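Local coordinates for protein branched-chain-amino-acid aminotransferase (Pseudomonas sp. UW4, PDB 6JIF) that catalyses the reversible, pyridoxal-5'-phosphate-dependent transfer of the amino group between branched-chain amino acids and 2-oxoglutarate, as expected of a class IV branched-chain aminotransferase, at residues B[100-105]-B[262-267]; B[93-98]-B[269-274]; B[76-81]-B[145-150]; B[110-115]-B[163-168]. One frame throughout, in Å; residues are numbered along the deposited sequence.

Interaction 1 of 4, residues B[100-105]-B[262-267]; sequences ALRMQR and SVLPGI. With PLP (pyridoxal-5'-phosphate), chain D.
The guanidinium of R102 has CD1 of I267 over one face, 3.6 Å above its plane, while the carbonyl oxygen of P265, CA of G266 and O2P of the cofactor pyridoxal-5'-phosphate lie round its edge. The guanidinium of R105 meets CG of P265 edge-on, and the face of this group lies against the helix backbone at CA of R102. In R102, NH1 does double duty: it donates to O of P265 at 3.1 Å, approaching from above the carbonyl plane, and to O2P of the cofactor at 2.7 Å, with NH2 adding a weak bond to O2P. That same oxygen takes the backbone N-H of I267 at 2.8 Å in a nearly straight bond (168°). The arginine chain runs outward with CG opposite the backbone N (chi1 -172°) and bends at chi3, which carries its end from helix 96-109 across to the phosphate. A salt bridge from NH2 to E79 also holds the group. A leucine in place of R102 would probably leave O2P short of a charged donor and E79 without its arginine partner. A water joins NH2 of R105 to O of P265, and L264 packs its CG on C3 of the pyridine ring, 3.6 Å away. With G266 at the N-cap of helix 267-278, the arrangement is the phosphate-binding cup of a fold-type IV aminotransferase.

Interaction 2 of 4, residues B[93-98]-B[269-274]; sequences LFRPDQ and RLSLIE
Charge and hydrogen bonding between R95 and the helix residues S271 and E274 dominate this contact. NH1 of R95 donates to OG of S271 at 3.0 Å along a fairly straight line (162°), with the hydroxyl oxygen in the guanidinium plane. The same NH1 forms a salt bridge to OE1 of E274, also at 3.0 Å; this oxygen is tilted from the guanidinium plane, and NH2 adds only a weak bond to it. Both nitrogens share OE1, so the pair is held through one oxygen rather than as a flat two-oxygen fork; the guanidinium and carboxylate planes stand 36° apart. W355 adds a cation-pi contact to R95. OG of S271 is also hydrogen-bonded to the backbone O of I267, one turn back in its own helix, and thus links the arginine to the helix backbone.

R95 is the N-cap residue of helix 96-109, standing where strand 91-94 of the seven-stranded antiparallel sheet gives way to that helix; its partners lie on helix 267-278, which packs on the other, mixed sheet. The contact therefore spans the cleft between the two lobes, one turn along the helix from the cofactor phosphate.

Van der Waals and aromatic contacts fill in around the polar core. CG of R95 lies over the centre of the F94 ring, and the ring edge meets S271, CZ standing 3.5 Å from OG. CG of Q98 covers one face of the R95 guanidinium, 3.5 Å above its plane. CD2 of L270 touches OE1 of Q98 at 3.6 Å, the two side chains crossing at about a right angle.

Interaction 3 of 4, residues B[76-81]-B[145-150]; sequences QCFEGM and YLRPFV
The guanidinium of R147 lies flat on the ring of F78, planes 22° apart and centres 4.0 Å from each other, a cation-pi stack between neighbouring strands. R147 reaches it by folding back at chi2 and chi3. On the face that carries C77, M81, L146 and V150, SG of C77 packs against CB of V150, and CE of M81 reaches CG of P148 at 3.8 Å. Beneath these side chains the strands 76-85 and 143-153 run antiparallel as central neighbours of the seven-stranded sheet. C77 with V150 and M81 with L146 are hydrogen-bonded pairs, the bond from N of L146 to O of M81 being 2.8 Å and almost straight (178°). Between them F78 and F149 form a non-hydrogen-bonded pair, and N of E79 donates to O of P148 at 2.9 Å. In the second shell, NH2 of R147 donates to OH of Y145 at 2.9 Å, in the guanidinium plane, which fixes the rotation of the group. NH1 is held by Y73 of the second subunit. A methionine replacing R147 would probably leave the F78 face without its stacked cation and the Y145 hydroxyl without this donor. Y209, which hydrogen-bonds the cofactor, meets the F78 ring at about 40°.

Interaction 4 of 4, residues B[110-115]-B[163-168]; sequences LLMPQV and PEFIFS
P113 lies squarely over the ring of F165: its CD sits 3.4 Å from the ring centroid and only 14° off the normal, a CH-pi contact in which the proline ring edge points into the aromatic face. CD approaches CD1 of F165 to 3.3 Å, and CG follows at 3.5 Å, so this is the tightest point of the contact. M112 comes to the same ring from another direction. Its CG touches CE2 of F165 at 3.7 Å, and SD stands 5.1 Å from the centroid, well off the normal, an oblique Met-aromatic contact. The ring reaches across because CG of F165 stands opposite its carbonyl carbon (chi1 -56°), with the bond from CA to CB already directed at the loop.

The loop 110-115 joins helix 96-109 to helix 117-130. Its start is a Schellman motif, with L111 at positive phi as the C-prime residue closing the first helix. Strand 164-174 belongs to the seven-stranded antiparallel sheet, and the loop thus lays the helical connection against one face of that sheet.

Further along, the packing slackens. V115 rests both methyls on one side of the F167 ring: CG2 stands over the face, 4.0 Å from the centroid and offset toward the rim, while CG1 lies 3.8 Å from CE2, nearer the rim. W51 and M103 fill in around this pair. At the other end L111 brings just its carbonyl oxygen near the ring, 4.2 Å from CZ of F165, and its side chain turns instead to S217 of the second subunit.

How the interactions relate
Following the chain, strand 76-85 is first rejoined by strand 143-153 in interaction 3. Residues 93-98, leading into helix 96-109, wait for helix 267-278 to close the longest loop, interaction 2, and interaction 1 lies within it, bringing the middle of helix 96-109 to residues 262-267. Interaction 4 is the shortest loop and falls inside both of these, while interaction 3 crosses each of the other three. Interaction 3 pairs two strands of the seven-stranded sheet and interaction 4 lays a loop on a third; interactions 1 and 2 tie that lobe to the other across the cofactor cleft. M103 of interaction 1 packs on C77 and V150 of interaction 3 and on residues of interaction 4.

Interaction 1 of 4, residues B[100-105]-B[262-267]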
# COMPACT_ATOMS: atom_id res chain seq x y z
N ALA B 100 9.79 -14.14 11.70
CA ALA B 100 8.96 -13.71 12.83
C ALA B 100 9.35 -12.31 13.29
O ALA B 100 8.48 -11.47 13.51
CB ALA B 100 9.07 -14.67 14.02
N LEU B 101 10.65 -12.05 13.42
CA LEU B 101 11.10 -10.74 13.88
C LEU B 101 10.68 -9.65 12.89
O LEU B 101 10.16 -8.58 13.27
CB LEU B 101 12.63 -10.73 14.07
CG LEU B 101 13.13 -11.56 15.27
CD1 LEU B 101 14.64 -11.98 15.20
CD2 LEU B 101 12.84 -10.85 16.62
N ARG B 102 10.90 -9.90 11.61
CA ARG B 102 10.55 -8.89 10.63
C ARG B 102 9.05 -8.65 10.60
O ARG B 102 8.60 -7.52 10.43
CB ARG B 102 11.05 -9.25 9.23
CG ARG B 102 10.84 -8.07 8.26
CD ARG B 102 11.66 -8.34 6.93
NE ARG B 102 11.15 -9.56 6.28
CZ ARG B 102 11.78 -10.22 5.31
NH1 ARG B 102 12.94 -9.77 4.90
NH2 ARG B 102 11.23 -11.30 4.74
N MET B 103 8.26 -9.71 10.73
CA MET B 103 6.83 -9.47 10.68
C MET B 103 6.37 -8.71 11.92
O MET B 103 5.42 -7.94 11.84
CB MET B 103 6.07 -10.78 10.52
CG MET B 103 4.71 -10.57 9.81
SD MET B 103 3.75 -12.08 9.54
CE MET B 103 3.26 -12.32 11.26
N GLN B 104 7.01 -8.95 13.07
CA GLN B 104 6.68 -8.12 14.23
C GLN B 104 6.91 -6.65 13.92
O GLN B 104 6.09 -5.79 14.27
CB GLN B 104 7.49 -8.59 15.44
CG GLN B 104 7.10 -10.01 15.91
CD GLN B 104 8.18 -10.77 16.65
OE1 GLN B 104 9.27 -10.25 16.98
NE2 GLN B 104 7.87 -12.03 16.95
N ARG B 105 8.01 -6.34 13.20
CA ARG B 105 8.24 -4.94 12.90
C ARG B 105 7.23 -4.42 11.86
O ARG B 105 6.79 -3.28 11.96
CB ARG B 105 9.69 -4.75 12.46
CG ARG B 105 10.69 -5.42 13.44
CD ARG B 105 12.12 -4.95 13.20
NE ARG B 105 12.52 -5.13 11.80
CZ ARG B 105 13.17 -6.21 11.36
NH1 ARG B 105 13.50 -7.18 12.21
NH2 ARG B 105 13.48 -6.34 10.08
N SER B 262 15.05 3.20 3.91
CA SER B 262 13.97 2.72 3.03
C SER B 262 14.26 1.39 2.35
O SER B 262 13.35 0.83 1.73
CB SER B 262 13.63 3.78 1.98
OG SER B 262 14.80 4.17 1.27
N VAL B 263 15.46 0.82 2.52
CA VAL B 263 15.75 -0.53 2.03
C VAL B 263 15.06 -1.60 2.89
O VAL B 263 15.12 -1.59 4.12
CB VAL B 263 17.28 -0.75 2.02
CG1 VAL B 263 17.67 -2.19 1.65
CG2 VAL B 263 17.97 0.21 1.04
N LEU B 264 14.49 -2.59 2.23
CA LEU B 264 13.90 -3.73 2.94
C LEU B 264 14.99 -4.64 3.49
O LEU B 264 15.84 -5.12 2.72
CB LEU B 264 12.99 -4.50 1.98
CG LEU B 264 11.96 -5.50 2.54
CD1 LEU B 264 12.65 -6.72 3.05
CD2 LEU B 264 11.06 -4.98 3.64
N PRO B 265 15.05 -4.87 4.80
CA PRO B 265 16.15 -5.67 5.35
C PRO B 265 15.94 -7.16 5.10
O PRO B 265 15.21 -7.81 5.84
CB PRO B 265 16.12 -5.35 6.86
CG PRO B 265 14.78 -4.74 7.08
CD PRO B 265 14.31 -4.13 5.84
N GLY B 266 16.50 -7.68 4.01
CA GLY B 266 16.19 -9.03 3.61
C GLY B 266 16.91 -10.06 4.44
O GLY B 266 18.01 -9.82 4.94
N ILE B 267 16.26 -11.22 4.60
CA ILE B 267 16.87 -12.35 5.33
C ILE B 267 17.92 -13.07 4.46
O ILE B 267 18.95 -13.52 4.97
CB ILE B 267 15.75 -13.31 5.78
CG1 ILE B 267 14.82 -12.56 6.78
CG2 ILE B 267 16.30 -14.57 6.49
CD1 ILE B 267 13.48 -13.25 6.94
N1 PLP D . 13.77 -6.38 -1.22
C2 PLP D . 12.43 -6.15 -1.20
C2A PLP D . 11.96 -4.81 -1.68
C3 PLP D . 11.55 -7.10 -0.68
O3 PLP D . 10.21 -6.83 -0.62
C4 PLP D . 12.05 -8.35 -0.23
C4A PLP D . 11.17 -9.33 0.52
C5 PLP D . 13.44 -8.54 -0.30
C6 PLP D . 14.26 -7.56 -0.78
C5A PLP D . 14.14 -9.82 0.06
O4P PLP D . 13.84 -10.21 1.34
P PLP D . 14.11 -11.72 1.76
O1P PLP D . 15.55 -12.08 1.48
O2P PLP D . 13.84 -11.68 3.27
O3P PLP D . 13.20 -12.69 1.00
O HOH W 1 14.97 -8.26 8.61

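Interaction 2 of 4, residues B[93-98]-B[269-274]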
# COMPACT_ATOMS: atom_id res chain seq x y z
N LEU B 93 13.58 -26.13 7.81
CA LEU B 93 12.89 -24.86 7.64
C LEU B 93 13.91 -23.75 7.90
O LEU B 93 14.46 -23.66 8.99
CB LEU B 93 11.73 -24.81 8.64
CG LEU B 93 10.84 -23.60 8.72
CD1 LEU B 93 10.15 -23.49 7.38
CD2 LEU B 93 9.82 -23.83 9.83
N PHE B 94 14.11 -22.85 6.93
CA PHE B 94 15.27 -21.93 6.96
C PHE B 94 14.93 -20.60 7.66
O PHE B 94 14.17 -19.79 7.12
CB PHE B 94 15.76 -21.68 5.52
CG PHE B 94 17.01 -20.83 5.44
CD1 PHE B 94 18.26 -21.36 5.76
CD2 PHE B 94 16.92 -19.48 5.06
CE1 PHE B 94 19.42 -20.59 5.69
CE2 PHE B 94 18.09 -18.69 5.00
CZ PHE B 94 19.32 -19.24 5.29
N ARG B 95 15.59 -20.35 8.84
CA ARG B 95 15.58 -19.07 9.57
C ARG B 95 14.18 -18.50 9.81
O ARG B 95 13.98 -17.29 9.66
CB ARG B 95 16.46 -18.06 8.84
CG ARG B 95 17.91 -18.59 8.70
CD ARG B 95 18.87 -17.46 8.51
NE ARG B 95 19.23 -16.78 9.75
CZ ARG B 95 20.04 -15.72 9.81
NH1 ARG B 95 20.61 -15.22 8.70
NH2 ARG B 95 20.35 -15.22 11.00
N PRO B 96 13.20 -19.31 10.21
CA PRO B 96 11.87 -18.75 10.42
C PRO B 96 11.79 -17.73 11.55
O PRO B 96 10.90 -16.87 11.54
CB PRO B 96 11.02 -19.98 10.74
CG PRO B 96 11.95 -20.93 11.31
CD PRO B 96 13.25 -20.75 10.54
N ASP B 97 12.70 -17.82 12.53
CA ASP B 97 12.78 -16.80 13.56
C ASP B 97 13.01 -15.42 12.96
O ASP B 97 12.48 -14.43 13.46
CB ASP B 97 13.88 -17.17 14.56
CG ASP B 97 15.29 -17.11 13.96
OD1 ASP B 97 15.51 -17.77 12.89
OD2 ASP B 97 16.20 -16.51 14.62
N GLN B 98 13.82 -15.33 11.89
CA GLN B 98 14.05 -14.00 11.27
C GLN B 98 12.79 -13.46 10.61
O GLN B 98 12.54 -12.23 10.63
CB GLN B 98 15.21 -14.06 10.25
CG GLN B 98 16.57 -14.25 10.92
CD GLN B 98 16.92 -13.10 11.80
OE1 GLN B 98 16.73 -11.92 11.44
NE2 GLN B 98 17.37 -13.43 13.00
N ARG B 269 19.78 -11.50 2.30
CA ARG B 269 20.92 -10.59 2.43
C ARG B 269 21.66 -10.79 3.74
O ARG B 269 22.89 -10.82 3.78
CB ARG B 269 20.44 -9.14 2.30
CG ARG B 269 21.55 -8.14 2.53
CD ARG B 269 20.96 -6.70 2.57
NE ARG B 269 20.48 -6.37 3.91
CZ ARG B 269 19.85 -5.25 4.24
NH1 ARG B 269 19.59 -4.31 3.33
NH2 ARG B 269 19.47 -5.05 5.50
N LEU B 270 20.92 -10.85 4.85
CA LEU B 270 21.54 -11.08 6.15
C LEU B 270 22.31 -12.40 6.17
O LEU B 270 23.41 -12.47 6.74
CB LEU B 270 20.44 -11.10 7.21
CG LEU B 270 20.94 -11.36 8.63
CD1 LEU B 270 21.69 -10.11 9.08
CD2 LEU B 270 19.77 -11.63 9.62
N SER B 271 21.74 -13.44 5.56
CA SER B 271 22.39 -14.73 5.51
C SER B 271 23.67 -14.67 4.71
O SER B 271 24.68 -15.27 5.09
CB SER B 271 21.40 -15.76 4.94
OG SER B 271 20.29 -15.93 5.84
N LEU B 272 23.63 -14.02 3.54
CA LEU B 272 24.85 -13.88 2.73
C LEU B 272 25.89 -13.05 3.47
O LEU B 272 27.09 -13.35 3.40
CB LEU B 272 24.49 -13.23 1.37
CG LEU B 272 23.63 -14.11 0.45
CD1 LEU B 272 23.23 -13.39 -0.84
CD2 LEU B 272 24.45 -15.39 0.10
N ILE B 273 25.48 -11.99 4.17
CA ILE B 273 26.45 -11.20 4.94
C ILE B 273 27.14 -12.07 5.97
O ILE B 273 28.37 -12.04 6.12
CB ILE B 273 25.79 -9.95 5.56
CG1 ILE B 273 25.48 -8.92 4.47
CG2 ILE B 273 26.67 -9.32 6.66
CD1 ILE B 273 24.55 -7.79 4.89
N GLU B 274 26.35 -12.88 6.70
CA GLU B 274 26.91 -13.73 7.75
C GLU B 274 27.79 -14.83 7.16
O GLU B 274 28.85 -15.14 7.70
CB GLU B 274 25.78 -14.28 8.62
CG GLU B 274 25.28 -13.12 9.55
CD GLU B 274 23.94 -13.28 10.32
OE1 GLU B 274 23.00 -13.96 9.89
OE2 GLU B 274 23.83 -12.58 11.38

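Interaction 3 of 4, residues B[76-81]-B[145-150]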
# COMPACT_ATOMS: atom_id res chain seq x y z
N GLN B 76 -1.89 -4.53 5.80
CA GLN B 76 -1.52 -5.88 5.40
C GLN B 76 -0.01 -5.98 5.42
O GLN B 76 0.69 -5.01 5.09
CB GLN B 76 -2.01 -6.19 3.96
CG GLN B 76 -1.45 -5.26 2.92
CD GLN B 76 -2.15 -5.45 1.59
OE1 GLN B 76 -1.52 -5.80 0.59
NE2 GLN B 76 -3.45 -5.24 1.55
N CYS B 77 0.48 -7.17 5.75
CA CYS B 77 1.91 -7.46 5.67
C CYS B 77 2.10 -8.95 5.41
O CYS B 77 1.20 -9.77 5.68
CB CYS B 77 2.68 -7.03 6.92
SG CYS B 77 2.39 -8.03 8.40
N PHE B 78 3.27 -9.30 4.87
CA PHE B 78 3.50 -10.72 4.65
C PHE B 78 4.97 -11.11 4.83
O PHE B 78 5.86 -10.26 4.95
CB PHE B 78 2.97 -11.16 3.27
CG PHE B 78 3.81 -10.71 2.09
CD1 PHE B 78 4.91 -11.45 1.63
CD2 PHE B 78 3.51 -9.54 1.44
CE1 PHE B 78 5.63 -11.02 0.51
CE2 PHE B 78 4.24 -9.12 0.29
CZ PHE B 78 5.29 -9.82 -0.12
N GLU B 79 5.20 -12.42 4.87
CA GLU B 79 6.54 -12.98 4.97
C GLU B 79 6.70 -14.07 3.90
O GLU B 79 5.75 -14.50 3.25
CB GLU B 79 6.81 -13.59 6.37
CG GLU B 79 7.28 -12.52 7.42
CD GLU B 79 8.57 -11.83 6.99
OE1 GLU B 79 9.38 -12.49 6.27
OE2 GLU B 79 8.72 -10.61 7.27
N GLY B 80 7.93 -14.55 3.77
CA GLY B 80 8.21 -15.63 2.81
C GLY B 80 9.39 -16.44 3.32
O GLY B 80 10.43 -15.87 3.66
N MET B 81 9.23 -17.76 3.41
CA MET B 81 10.35 -18.62 3.85
C MET B 81 10.23 -19.98 3.17
O MET B 81 9.17 -20.34 2.64
CB MET B 81 10.36 -18.81 5.37
CG MET B 81 9.20 -19.71 5.78
SD MET B 81 8.82 -19.62 7.50
CE MET B 81 8.24 -17.93 7.44
N TYR B 145 7.45 -23.43 -0.21
CA TYR B 145 7.42 -22.03 0.16
C TYR B 145 6.24 -21.79 1.07
O TYR B 145 5.15 -22.29 0.81
CB TYR B 145 7.31 -21.16 -1.08
CG TYR B 145 7.30 -19.67 -0.86
CD1 TYR B 145 8.47 -18.96 -0.70
CD2 TYR B 145 6.11 -18.97 -0.87
CE1 TYR B 145 8.45 -17.57 -0.53
CE2 TYR B 145 6.06 -17.61 -0.69
CZ TYR B 145 7.23 -16.91 -0.53
OH TYR B 145 7.17 -15.52 -0.39
N LEU B 146 6.48 -21.06 2.16
CA LEU B 146 5.45 -20.65 3.09
C LEU B 146 5.25 -19.15 2.98
O LEU B 146 6.24 -18.40 3.03
CB LEU B 146 5.85 -20.98 4.53
CG LEU B 146 5.45 -22.35 5.05
CD1 LEU B 146 6.11 -23.37 4.17
CD2 LEU B 146 5.94 -22.48 6.54
N ARG B 147 3.97 -18.72 2.93
CA ARG B 147 3.51 -17.35 2.88
C ARG B 147 2.65 -17.04 4.11
O ARG B 147 1.41 -17.23 4.09
CB ARG B 147 2.73 -17.11 1.57
CG ARG B 147 2.02 -15.74 1.46
CD ARG B 147 2.98 -14.57 1.65
NE ARG B 147 4.02 -14.57 0.62
CZ ARG B 147 3.97 -13.90 -0.55
NH1 ARG B 147 2.93 -13.17 -0.88
NH2 ARG B 147 4.99 -13.98 -1.41
N PRO B 148 3.26 -16.61 5.22
CA PRO B 148 2.46 -16.03 6.32
C PRO B 148 2.08 -14.61 5.98
O PRO B 148 2.80 -13.91 5.26
CB PRO B 148 3.40 -16.03 7.54
CG PRO B 148 4.63 -16.92 7.11
CD PRO B 148 4.67 -16.80 5.59
N PHE B 149 0.94 -14.17 6.55
CA PHE B 149 0.50 -12.80 6.35
C PHE B 149 -0.50 -12.44 7.45
O PHE B 149 -1.17 -13.30 8.01
CB PHE B 149 -0.12 -12.58 4.96
CG PHE B 149 -1.31 -13.47 4.61
CD1 PHE B 149 -1.15 -14.82 4.29
CD2 PHE B 149 -2.60 -12.93 4.53
CE1 PHE B 149 -2.25 -15.59 3.94
CE2 PHE B 149 -3.73 -13.71 4.20
CZ PHE B 149 -3.54 -15.05 3.89
N VAL B 150 -0.55 -11.16 7.75
CA VAL B 150 -1.48 -10.62 8.72
C VAL B 150 -2.26 -9.50 8.02
O VAL B 150 -1.67 -8.69 7.29
CB VAL B 150 -0.76 -10.07 9.97
CG1 VAL B 150 -1.80 -9.49 10.95
CG2 VAL B 150 0.03 -11.19 10.64

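Interaction 4 of 4, residues B[110-115]-B[163-168]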
# COMPACT_ATOMS: atom_id res chain seq x y z
N LEU B 110 2.31 -0.85 10.96
CA LEU B 110 0.94 -0.65 10.50
C LEU B 110 -0.11 -0.71 11.64
O LEU B 110 -1.31 -0.81 11.37
CB LEU B 110 0.58 -1.70 9.42
CG LEU B 110 1.45 -1.62 8.16
CD1 LEU B 110 0.89 -2.51 7.07
CD2 LEU B 110 1.66 -0.14 7.63
N LEU B 111 0.34 -0.67 12.88
CA LEU B 111 -0.54 -0.76 14.05
C LEU B 111 -1.34 -2.08 14.14
O LEU B 111 -2.45 -2.12 14.66
CB LEU B 111 -1.49 0.44 14.11
CG LEU B 111 -0.81 1.78 14.02
CD1 LEU B 111 -1.85 2.85 14.26
CD2 LEU B 111 0.38 1.93 14.99
N MET B 112 -0.79 -3.18 13.66
CA MET B 112 -1.40 -4.51 13.80
C MET B 112 -0.79 -5.32 14.94
O MET B 112 0.39 -5.14 15.28
CB MET B 112 -1.23 -5.31 12.50
CG MET B 112 -1.76 -4.55 11.30
SD MET B 112 -1.98 -5.65 9.82
CE MET B 112 -0.32 -6.07 9.44
N PRO B 113 -1.58 -6.20 15.56
CA PRO B 113 -1.05 -7.00 16.67
C PRO B 113 0.06 -7.90 16.15
O PRO B 113 0.01 -8.36 15.02
CB PRO B 113 -2.25 -7.83 17.14
CG PRO B 113 -3.24 -7.74 16.03
CD PRO B 113 -3.01 -6.45 15.33
N GLN B 114 1.04 -8.13 17.00
CA GLN B 114 2.19 -8.92 16.62
C GLN B 114 1.94 -10.38 16.98
O GLN B 114 1.22 -10.70 17.92
CB GLN B 114 3.45 -8.38 17.31
CG GLN B 114 3.77 -6.98 16.92
CD GLN B 114 4.92 -6.41 17.70
OE1 GLN B 114 5.80 -7.14 18.17
NE2 GLN B 114 4.90 -5.10 17.88
N VAL B 115 2.54 -11.25 16.19
CA VAL B 115 2.57 -12.69 16.45
C VAL B 115 3.93 -12.97 17.09
O VAL B 115 4.96 -12.70 16.47
CB VAL B 115 2.39 -13.50 15.16
CG1 VAL B 115 2.39 -15.03 15.45
CG2 VAL B 115 1.10 -13.08 14.49
N PRO B 163 -10.68 -3.42 13.67
CA PRO B 163 -11.13 -4.04 14.92
C PRO B 163 -10.77 -5.52 15.04
O PRO B 163 -10.83 -6.02 16.18
CB PRO B 163 -12.66 -3.89 14.85
CG PRO B 163 -12.94 -4.07 13.37
CD PRO B 163 -11.81 -3.26 12.73
N GLU B 164 -10.51 -6.23 13.94
CA GLU B 164 -10.14 -7.65 13.99
C GLU B 164 -9.00 -7.88 13.01
O GLU B 164 -8.79 -7.09 12.09
CB GLU B 164 -11.29 -8.61 13.60
CG GLU B 164 -12.54 -8.54 14.41
CD GLU B 164 -13.72 -9.23 13.70
OE1 GLU B 164 -13.49 -10.13 12.86
OE2 GLU B 164 -14.87 -8.85 13.98
N PHE B 165 -8.26 -8.97 13.20
CA PHE B 165 -7.18 -9.29 12.27
C PHE B 165 -7.14 -10.80 11.99
O PHE B 165 -7.61 -11.59 12.78
CB PHE B 165 -5.79 -8.79 12.78
CG PHE B 165 -5.73 -7.33 13.09
CD1 PHE B 165 -6.17 -6.87 14.31
CD2 PHE B 165 -5.22 -6.44 12.15
CE1 PHE B 165 -6.16 -5.50 14.60
CE2 PHE B 165 -5.20 -5.07 12.43
CZ PHE B 165 -5.64 -4.62 13.65
N ILE B 166 -6.59 -11.17 10.85
CA ILE B 166 -6.34 -12.56 10.49
C ILE B 166 -4.84 -12.75 10.32
O ILE B 166 -4.17 -11.97 9.65
CB ILE B 166 -7.09 -12.96 9.20
CG1 ILE B 166 -8.56 -13.21 9.54
CG2 ILE B 166 -6.45 -14.21 8.53
CD1 ILE B 166 -9.44 -13.39 8.31
N PHE B 167 -4.30 -13.83 10.93
CA PHE B 167 -2.94 -14.30 10.68
C PHE B 167 -3.08 -15.66 9.98
O PHE B 167 -3.78 -16.53 10.48
CB PHE B 167 -2.16 -14.43 12.00
CG PHE B 167 -0.86 -15.14 11.85
CD1 PHE B 167 -0.01 -14.81 10.79
CD2 PHE B 167 -0.50 -16.14 12.73
CE1 PHE B 167 1.21 -15.48 10.62
CE2 PHE B 167 0.73 -16.83 12.58
CZ PHE B 167 1.58 -16.51 11.56
N SER B 168 -2.56 -15.78 8.78
CA SER B 168 -2.73 -17.04 8.07
C SER B 168 -1.40 -17.41 7.40
O SER B 168 -0.53 -16.58 7.17
CB SER B 168 -3.90 -16.90 7.07
OG SER B 168 -4.12 -18.04 6.26